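Local structure of D-isomer specific 2-hydroxyacid dehydrogenase family protein (Desulfovibrio vulgaris, 5TX7) at residues A[20-25]-A[304-309]; A[71-76]-A[300-305]; A[112-117]-A[232-237]. The protein probably catalyses the NAD(P)-dependent interconversion of D-2-hydroxyacids and 2-oxoacids. All blocks are in the same frame, centred on the assembly; numbering follows the deposited sequence.

Contact 1. Residues A[20-25]-A[304-309]; sequences APIEEL and ANIRSF
A single water, bridging Arg307 to the turn that holds Pro21, Glu24 and Leu25, is the polar hub between 20-25 and 304-309. It accepts from Arg307 NH2 at 2.7 Å, lying in the plane of the guanidinium at its edge, where the N-H groups point. It gives one hydrogen to Pro21 O at 2.7 Å and the other to Glu24 OE1 at 3.0 Å. The water thus links two charged groups whose nearest atoms, Glu24 OE1 and Arg307 NH2, are 5.3 Å apart, too far for a direct salt bridge, although the opposite charges probably still favour the arrangement. Arginine suits this place because its chain is long: CG lies anti to the backbone N (chi1 -158°), and a bend at chi3 (-52°) brings NH2 to the water. Beneath the water the contact is apolar. Leu25 reaches across with both methyls: CD1 packs on Ile306 CG2 at 3.8 Å, while CD2 approaches Arg307 NE obliquely to the guanidinium at 4.2 Å. Further inward, Ile22 and Ile306 cross at about a right angle, their CD1 methyls meeting at 3.7 Å. Isoleucine suits both positions because its side chain is purely hydrocarbon and both residues are buried, whereas the charged residues keep to the outer margin. Within helix 292-310, Ser308 OG and N both bond to Ala304 O, from opposite faces of its carbonyl plane. In the wider fold, Ile22 touches Leu28 of strand 27-30 and Met299 and Thr302 of helix 292-310, and Pro21 leans on Asp300 and Ala303. The short helix 20-23 thus lies beside the long C-terminal helix, next to the edge strand of the five-stranded parallel sheet.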
# COMPACT_ATOMS: atom_id res chain seq x y z
N ALA A 20 -4.63 -30.86 -0.26
CA ALA A 20 -3.72 -32.02 -0.32
C ALA A 20 -2.99 -32.38 0.99
O ALA A 20 -2.91 -33.57 1.33
CB ALA A 20 -2.72 -31.85 -1.46
N PRO A 21 -2.49 -31.38 1.74
CA PRO A 21 -1.83 -31.73 3.01
C PRO A 21 -2.74 -32.43 4.02
O PRO A 21 -2.27 -33.28 4.77
CB PRO A 21 -1.36 -30.38 3.55
CG PRO A 21 -1.21 -29.52 2.34
CD PRO A 21 -2.32 -29.95 1.42
N ILE A 22 -4.03 -32.07 4.04
CA ILE A 22 -5.03 -32.73 4.89
C ILE A 22 -5.44 -34.09 4.27
O ILE A 22 -5.61 -35.06 5.00
CB ILE A 22 -6.30 -31.88 5.08
CG1 ILE A 22 -5.98 -30.43 5.50
CG2 ILE A 22 -7.24 -32.52 6.09
CD1 ILE A 22 -5.42 -30.25 6.88
N GLU A 23 -5.61 -34.16 2.96
CA GLU A 23 -6.01 -35.39 2.27
C GLU A 23 -5.02 -36.55 2.41
O GLU A 23 -5.43 -37.70 2.34
CB GLU A 23 -6.30 -35.13 0.79
CG GLU A 23 -7.57 -34.32 0.58
CD GLU A 23 -7.73 -33.74 -0.83
OE1 GLU A 23 -6.72 -33.35 -1.48
OE2 GLU A 23 -8.89 -33.57 -1.21
N GLU A 24 -3.74 -36.25 2.61
CA GLU A 24 -2.73 -37.27 2.93
C GLU A 24 -2.98 -38.03 4.24
O GLU A 24 -2.45 -39.12 4.41
CB GLU A 24 -1.32 -36.65 3.01
CG GLU A 24 -0.57 -36.55 1.70
CD GLU A 24 0.50 -35.46 1.70
OE1 GLU A 24 1.14 -35.23 2.77
OE2 GLU A 24 0.69 -34.83 0.62
N LEU A 25 -3.75 -37.45 5.16
CA LEU A 25 -3.87 -37.93 6.54
C LEU A 25 -5.19 -38.64 6.86
O LEU A 25 -5.43 -39.02 8.01
CB LEU A 25 -3.74 -36.73 7.49
CG LEU A 25 -2.53 -35.83 7.30
CD1 LEU A 25 -2.63 -34.62 8.21
CD2 LEU A 25 -1.25 -36.59 7.60
N ALA A 304 -0.20 -30.17 10.13
CA ALA A 304 0.77 -30.46 11.21
C ALA A 304 0.10 -30.80 12.53
O ALA A 304 0.53 -31.74 13.20
CB ALA A 304 1.70 -29.28 11.41
N ASN A 305 -0.94 -30.03 12.89
CA ASN A 305 -1.76 -30.28 14.08
C ASN A 305 -2.38 -31.68 14.06
O ASN A 305 -2.35 -32.40 15.05
CB ASN A 305 -2.90 -29.24 14.20
CG ASN A 305 -2.43 -27.85 14.62
OD1 ASN A 305 -1.26 -27.62 14.90
ND2 ASN A 305 -3.37 -26.91 14.69
N ILE A 306 -2.97 -32.05 12.92
CA ILE A 306 -3.62 -33.36 12.74
C ILE A 306 -2.58 -34.48 12.76
O ILE A 306 -2.80 -35.51 13.39
CB ILE A 306 -4.42 -33.43 11.41
CG1 ILE A 306 -5.58 -32.44 11.42
CG2 ILE A 306 -4.96 -34.84 11.17
CD1 ILE A 306 -6.14 -32.15 10.03
N ARG A 307 -1.46 -34.28 12.07
CA ARG A 307 -0.34 -35.24 12.04
C ARG A 307 0.15 -35.51 13.47
O ARG A 307 0.31 -36.67 13.87
CB ARG A 307 0.81 -34.72 11.16
CG ARG A 307 1.76 -35.78 10.63
CD ARG A 307 2.81 -35.24 9.63
NE ARG A 307 2.20 -34.47 8.52
CZ ARG A 307 2.27 -33.13 8.34
NH1 ARG A 307 2.95 -32.32 9.17
NH2 ARG A 307 1.65 -32.59 7.29
N SER A 308 0.33 -34.43 14.24
CA SER A 308 0.75 -34.53 15.64
C SER A 308 -0.25 -35.25 16.53
O SER A 308 0.13 -36.03 17.41
CB SER A 308 1.02 -33.15 16.22
OG SER A 308 2.08 -32.53 15.54
N PHE A 309 -1.54 -34.99 16.32
CA PHE A 309 -2.58 -35.69 17.07
C PHE A 309 -2.53 -37.20 16.80
O PHE A 309 -2.63 -37.99 17.73
CB PHE A 309 -3.98 -35.15 16.77
CG PHE A 309 -5.06 -36.00 17.36
CD1 PHE A 309 -5.28 -35.98 18.73
CD2 PHE A 309 -5.79 -36.88 16.57
CE1 PHE A 309 -6.24 -36.79 19.30
CE2 PHE A 309 -6.75 -37.70 17.13
CZ PHE A 309 -6.98 -37.66 18.50
O HOH W 1 0.35 -33.71 5.25

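Contact 2. Residues A[71-76]-A[300-305]; sequences SVLATG and DSTAAN
Ser71 and Asn305 make the direct polar link between the end of strand 69-72 and helix 292-310. Asn305 ND2 donates to Ser71 OG at 3.2 Å; the bond is almost straight, 173° at the hydrogen, and the oxygen lies in the plane of the amide. With OG anti to the backbone N (chi1 -159°), the serine hydroxyl is placed within bonding distance of that amide. Beside this bond Leu73 CD2 rests against both branches of Thr302, 3.4 Å from OG1 and 3.7 Å from CG2, the two side chains crossing at about a right angle. Threonine serves two needs here, offering a methyl to the leucine and a hydroxyl to a bound water. That water donates to Thr302 OG1 at 2.7 Å, lies 2.6 Å from Ser71 OG, and makes a weak bond to Val72 O. The next shell fixes the polar groups. Thr302 OG1 also bonds to Leu298 O one turn back in its own helix, which sets its rotation. Asn305 ND2 also bonds to Asn94 O, and its OD1 accepts from Asn316 ND2, leaving the amide little freedom to flip. Backbone bonds to Val49 and Thr51 hold Ser71 in the parallel sheet, and Leu73 is the centre of an inverse gamma turn where the chain leaves the strand. Burying hydroxyls and an amide here probably costs little, because each of these polar groups has a partner, and directional bonds probably set the placement of strand against helix more narrowly than apolar packing would.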
# COMPACT_ATOMS: atom_id res chain seq x y z
N SER A 71 -9.47 -29.20 15.21
CA SER A 71 -8.50 -28.17 14.87
C SER A 71 -9.24 -26.94 14.34
O SER A 71 -10.10 -27.06 13.46
CB SER A 71 -7.48 -28.67 13.85
OG SER A 71 -6.30 -27.86 13.90
N VAL A 72 -8.91 -25.79 14.90
CA VAL A 72 -9.55 -24.54 14.55
C VAL A 72 -8.70 -23.81 13.52
O VAL A 72 -7.50 -23.61 13.74
CB VAL A 72 -9.76 -23.65 15.78
CG1 VAL A 72 -10.43 -22.34 15.40
CG2 VAL A 72 -10.58 -24.40 16.82
N LEU A 73 -9.35 -23.37 12.44
CA LEU A 73 -8.70 -22.77 11.28
C LEU A 73 -8.57 -21.26 11.47
O LEU A 73 -9.05 -20.46 10.66
CB LEU A 73 -9.49 -23.10 10.00
CG LEU A 73 -9.79 -24.57 9.70
CD1 LEU A 73 -10.82 -24.70 8.59
CD2 LEU A 73 -8.51 -25.31 9.35
N ALA A 74 -7.89 -20.90 12.54
CA ALA A 74 -7.80 -19.54 13.02
C ALA A 74 -6.90 -19.53 14.26
O ALA A 74 -6.56 -20.58 14.78
CB ALA A 74 -9.19 -19.00 13.39
N THR A 75 -6.54 -18.35 14.70
CA THR A 75 -5.87 -18.17 15.98
C THR A 75 -6.92 -18.11 17.10
O THR A 75 -6.72 -18.64 18.19
CB THR A 75 -5.04 -16.88 15.98
OG1 THR A 75 -4.19 -16.85 14.82
CG2 THR A 75 -4.18 -16.80 17.23
N GLY A 76 -8.04 -17.45 16.80
CA GLY A 76 -9.16 -17.37 17.72
C GLY A 76 -10.04 -18.60 17.68
O GLY A 76 -10.20 -19.23 16.64
N ASP A 300 -1.19 -25.79 5.95
CA ASP A 300 -0.04 -26.61 6.36
C ASP A 300 0.02 -26.82 7.87
O ASP A 300 0.26 -27.95 8.33
CB ASP A 300 1.27 -25.99 5.91
CG ASP A 300 1.56 -26.17 4.41
OD1 ASP A 300 1.16 -27.21 3.82
OD2 ASP A 300 2.23 -25.28 3.83
N SER A 301 -0.21 -25.74 8.64
CA SER A 301 -0.20 -25.82 10.10
C SER A 301 -1.34 -26.67 10.64
O SER A 301 -1.16 -27.37 11.62
CB SER A 301 -0.27 -24.42 10.73
OG SER A 301 0.89 -23.65 10.45
N THR A 302 -2.50 -26.61 10.00
CA THR A 302 -3.61 -27.50 10.30
C THR A 302 -3.25 -28.98 10.02
O THR A 302 -3.60 -29.86 10.82
CB THR A 302 -4.86 -27.08 9.52
OG1 THR A 302 -5.19 -25.73 9.89
CG2 THR A 302 -6.04 -27.99 9.82
N ALA A 303 -2.56 -29.25 8.91
CA ALA A 303 -2.08 -30.62 8.64
C ALA A 303 -1.08 -31.08 9.70
O ALA A 303 -1.13 -32.24 10.15
CB ALA A 303 -1.46 -30.72 7.26
N ALA A 304 -0.20 -30.17 10.13
CA ALA A 304 0.77 -30.46 11.21
C ALA A 304 0.10 -30.80 12.53
O ALA A 304 0.53 -31.74 13.20
CB ALA A 304 1.70 -29.28 11.41
N ASN A 305 -0.94 -30.03 12.89
CA ASN A 305 -1.76 -30.28 14.08
C ASN A 305 -2.38 -31.68 14.06
O ASN A 305 -2.35 -32.40 15.05
CB ASN A 305 -2.90 -29.24 14.20
CG ASN A 305 -2.43 -27.85 14.62
OD1 ASN A 305 -1.26 -27.62 14.90
ND2 ASN A 305 -3.37 -26.91 14.69
O HOH W 2 -6.28 -25.78 12.34

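Contact 3. Residues A[112-117]-A[232-237]; sequences LELCRR and YLINTA
The strand bearing Tyr232 and Ile234 runs roughly antiparallel to the helix end bearing Leu114 and Cys115, the axes of 112-116 and 232-235 passing 10.5 Å apart with 154° between their directions. That spacing leaves room for one layer of side chains, and CA atoms come nearest at Leu114 and Tyr232, 8.5 Å apart. Tyr232 carries most of the packing. Cys115 SG, anti to its carbonyl carbon (chi1 -71°), is thereby set over one face of the ring, 4.4 Å from the centroid and 26° off the normal, a sulfur-aromatic contact in which the polarisable sulfur meets the pi cloud. Leu114 comes to the same ring obliquely, CB lying 3.9 Å from Tyr232 CE1, then runs past it in the opposite sense until CD1 meets Ile234 CD1 at 4.1 Å. Leucine suits the place because its CB lies by the ring and its CD1 branch reaches on to the isoleucine; Ile234 extends its CD1 back to the helix, and also packs on Val107 and Leu110 of the same helix. The phenol end of Tyr232 is not left without a partner in the interior, since its OH bonds to Glu144 OE1. Asn235 OD1 accepts from Ala237 N, closing an Asx turn just after the strand. Arg116 bonds to Ala288 O and Ser102 O of the second subunit, so this helix lies between the sheet and the dimer partner. A helix laid on the face of a parallel sheet, with apolar side chains filling the layer between, is the construction of the Rossmann-type NAD-binding domain to which these residues belong.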
# COMPACT_ATOMS: atom_id res chain seq x y z
N LEU A 112 -2.30 3.63 3.18
CA LEU A 112 -1.85 4.25 1.94
C LEU A 112 -2.99 4.61 1.00
O LEU A 112 -2.87 5.58 0.25
CB LEU A 112 -0.84 3.37 1.20
CG LEU A 112 0.54 3.34 1.84
CD1 LEU A 112 1.38 2.25 1.20
CD2 LEU A 112 1.22 4.68 1.71
N GLU A 113 -4.09 3.86 1.06
CA GLU A 113 -5.28 4.26 0.33
C GLU A 113 -5.86 5.52 0.95
O GLU A 113 -6.35 6.36 0.20
CB GLU A 113 -6.32 3.14 0.22
CG GLU A 113 -7.61 3.49 -0.53
CD GLU A 113 -7.49 3.81 -2.01
OE1 GLU A 113 -6.49 3.44 -2.69
OE2 GLU A 113 -8.47 4.45 -2.52
N LEU A 114 -5.81 5.67 2.27
CA LEU A 114 -6.25 6.93 2.88
C LEU A 114 -5.30 8.11 2.48
O LEU A 114 -5.75 9.23 2.28
CB LEU A 114 -6.36 6.82 4.39
CG LEU A 114 -7.45 5.88 4.93
CD1 LEU A 114 -7.20 5.41 6.36
CD2 LEU A 114 -8.82 6.54 4.86
N CYS A 115 -4.01 7.83 2.38
CA CYS A 115 -3.02 8.88 2.13
C CYS A 115 -2.90 9.32 0.68
O CYS A 115 -2.67 10.50 0.41
CB CYS A 115 -1.66 8.47 2.65
SG CYS A 115 -1.67 8.49 4.46
N ARG A 116 -3.04 8.36 -0.25
CA ARG A 116 -2.92 8.62 -1.70
C ARG A 116 -4.23 8.46 -2.47
O ARG A 116 -4.40 9.08 -3.53
CB ARG A 116 -1.88 7.67 -2.30
CG ARG A 116 -0.59 7.52 -1.50
CD ARG A 116 0.11 8.86 -1.31
NE ARG A 116 0.67 9.37 -2.57
CZ ARG A 116 1.96 9.53 -2.86
NH1 ARG A 116 2.93 9.23 -1.98
NH2 ARG A 116 2.29 10.01 -4.06
N ARG A 117 -5.17 7.65 -1.98
CA ARG A 117 -6.45 7.44 -2.65
C ARG A 117 -6.24 6.99 -4.09
O ARG A 117 -6.82 7.56 -5.01
CB ARG A 117 -7.31 8.71 -2.55
CG ARG A 117 -7.82 9.03 -1.15
CD ARG A 117 -9.04 8.19 -0.84
NE ARG A 117 -9.57 8.42 0.50
CZ ARG A 117 -10.54 7.69 1.07
NH1 ARG A 117 -11.09 6.63 0.46
NH2 ARG A 117 -10.96 7.99 2.30
N TYR A 232 -4.65 9.56 11.80
CA TYR A 232 -5.25 8.37 11.19
C TYR A 232 -5.39 7.25 12.21
O TYR A 232 -4.49 7.06 13.04
CB TYR A 232 -4.42 7.89 10.00
CG TYR A 232 -4.40 8.84 8.83
CD1 TYR A 232 -5.42 8.84 7.88
CD2 TYR A 232 -3.36 9.77 8.68
CE1 TYR A 232 -5.41 9.71 6.79
CE2 TYR A 232 -3.35 10.65 7.61
CZ TYR A 232 -4.37 10.64 6.67
OH TYR A 232 -4.34 11.52 5.60
N LEU A 233 -6.51 6.51 12.16
CA LEU A 233 -6.74 5.31 12.97
C LEU A 233 -6.91 4.07 12.09
O LEU A 233 -7.64 4.10 11.10
CB LEU A 233 -8.00 5.49 13.82
CG LEU A 233 -8.39 4.32 14.72
CD1 LEU A 233 -7.33 4.03 15.77
CD2 LEU A 233 -9.74 4.58 15.34
N ILE A 234 -6.23 2.98 12.44
CA ILE A 234 -6.33 1.71 11.70
C ILE A 234 -6.67 0.63 12.71
O ILE A 234 -6.04 0.55 13.77
CB ILE A 234 -5.00 1.31 11.02
CG1 ILE A 234 -4.43 2.45 10.15
CG2 ILE A 234 -5.20 0.06 10.16
CD1 ILE A 234 -5.27 2.80 8.92
N ASN A 235 -7.65 -0.21 12.37
CA ASN A 235 -8.05 -1.31 13.24
C ASN A 235 -8.28 -2.59 12.43
O ASN A 235 -9.31 -2.75 11.77
CB ASN A 235 -9.31 -0.95 13.98
CG ASN A 235 -9.72 -2.01 14.99
OD1 ASN A 235 -8.90 -2.74 15.51
ND2 ASN A 235 -11.01 -2.07 15.29
N THR A 236 -7.29 -3.48 12.49
CA THR A 236 -7.40 -4.82 11.93
C THR A 236 -7.51 -5.87 13.06
O THR A 236 -7.40 -7.08 12.79
CB THR A 236 -6.14 -5.16 11.12
OG1 THR A 236 -5.00 -5.02 11.96
CG2 THR A 236 -5.98 -4.22 9.94
N ALA A 237 -7.74 -5.43 14.30
CA ALA A 237 -7.78 -6.29 15.46
C ALA A 237 -9.23 -6.73 15.82
O ALA A 237 -9.69 -7.74 15.34
CB ALA A 237 -7.10 -5.58 16.62

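How the contacts relate
Contacts 1 and 2 share helix 292-310 and touch each other, their centres about 10 Å apart; Leu25 and Ile22 of the first lean on Ala303 of the second. Contact 3 belongs to the other lobe, on the opposite side of the chain's centre, about 38 Å from contact 1 and 29 Å from contact 2, centre to centre. Burial alone does not set the chemistry. Contact 1 is partly buried, with an apolar seam under a water-bridged charged margin. Contact 2 is wholly buried yet largely polar, with its hydroxyls and amide matched to partners. Contact 3, also buried, forms no hydrogen bond across and relies on aliphatic, aromatic and sulfur packing.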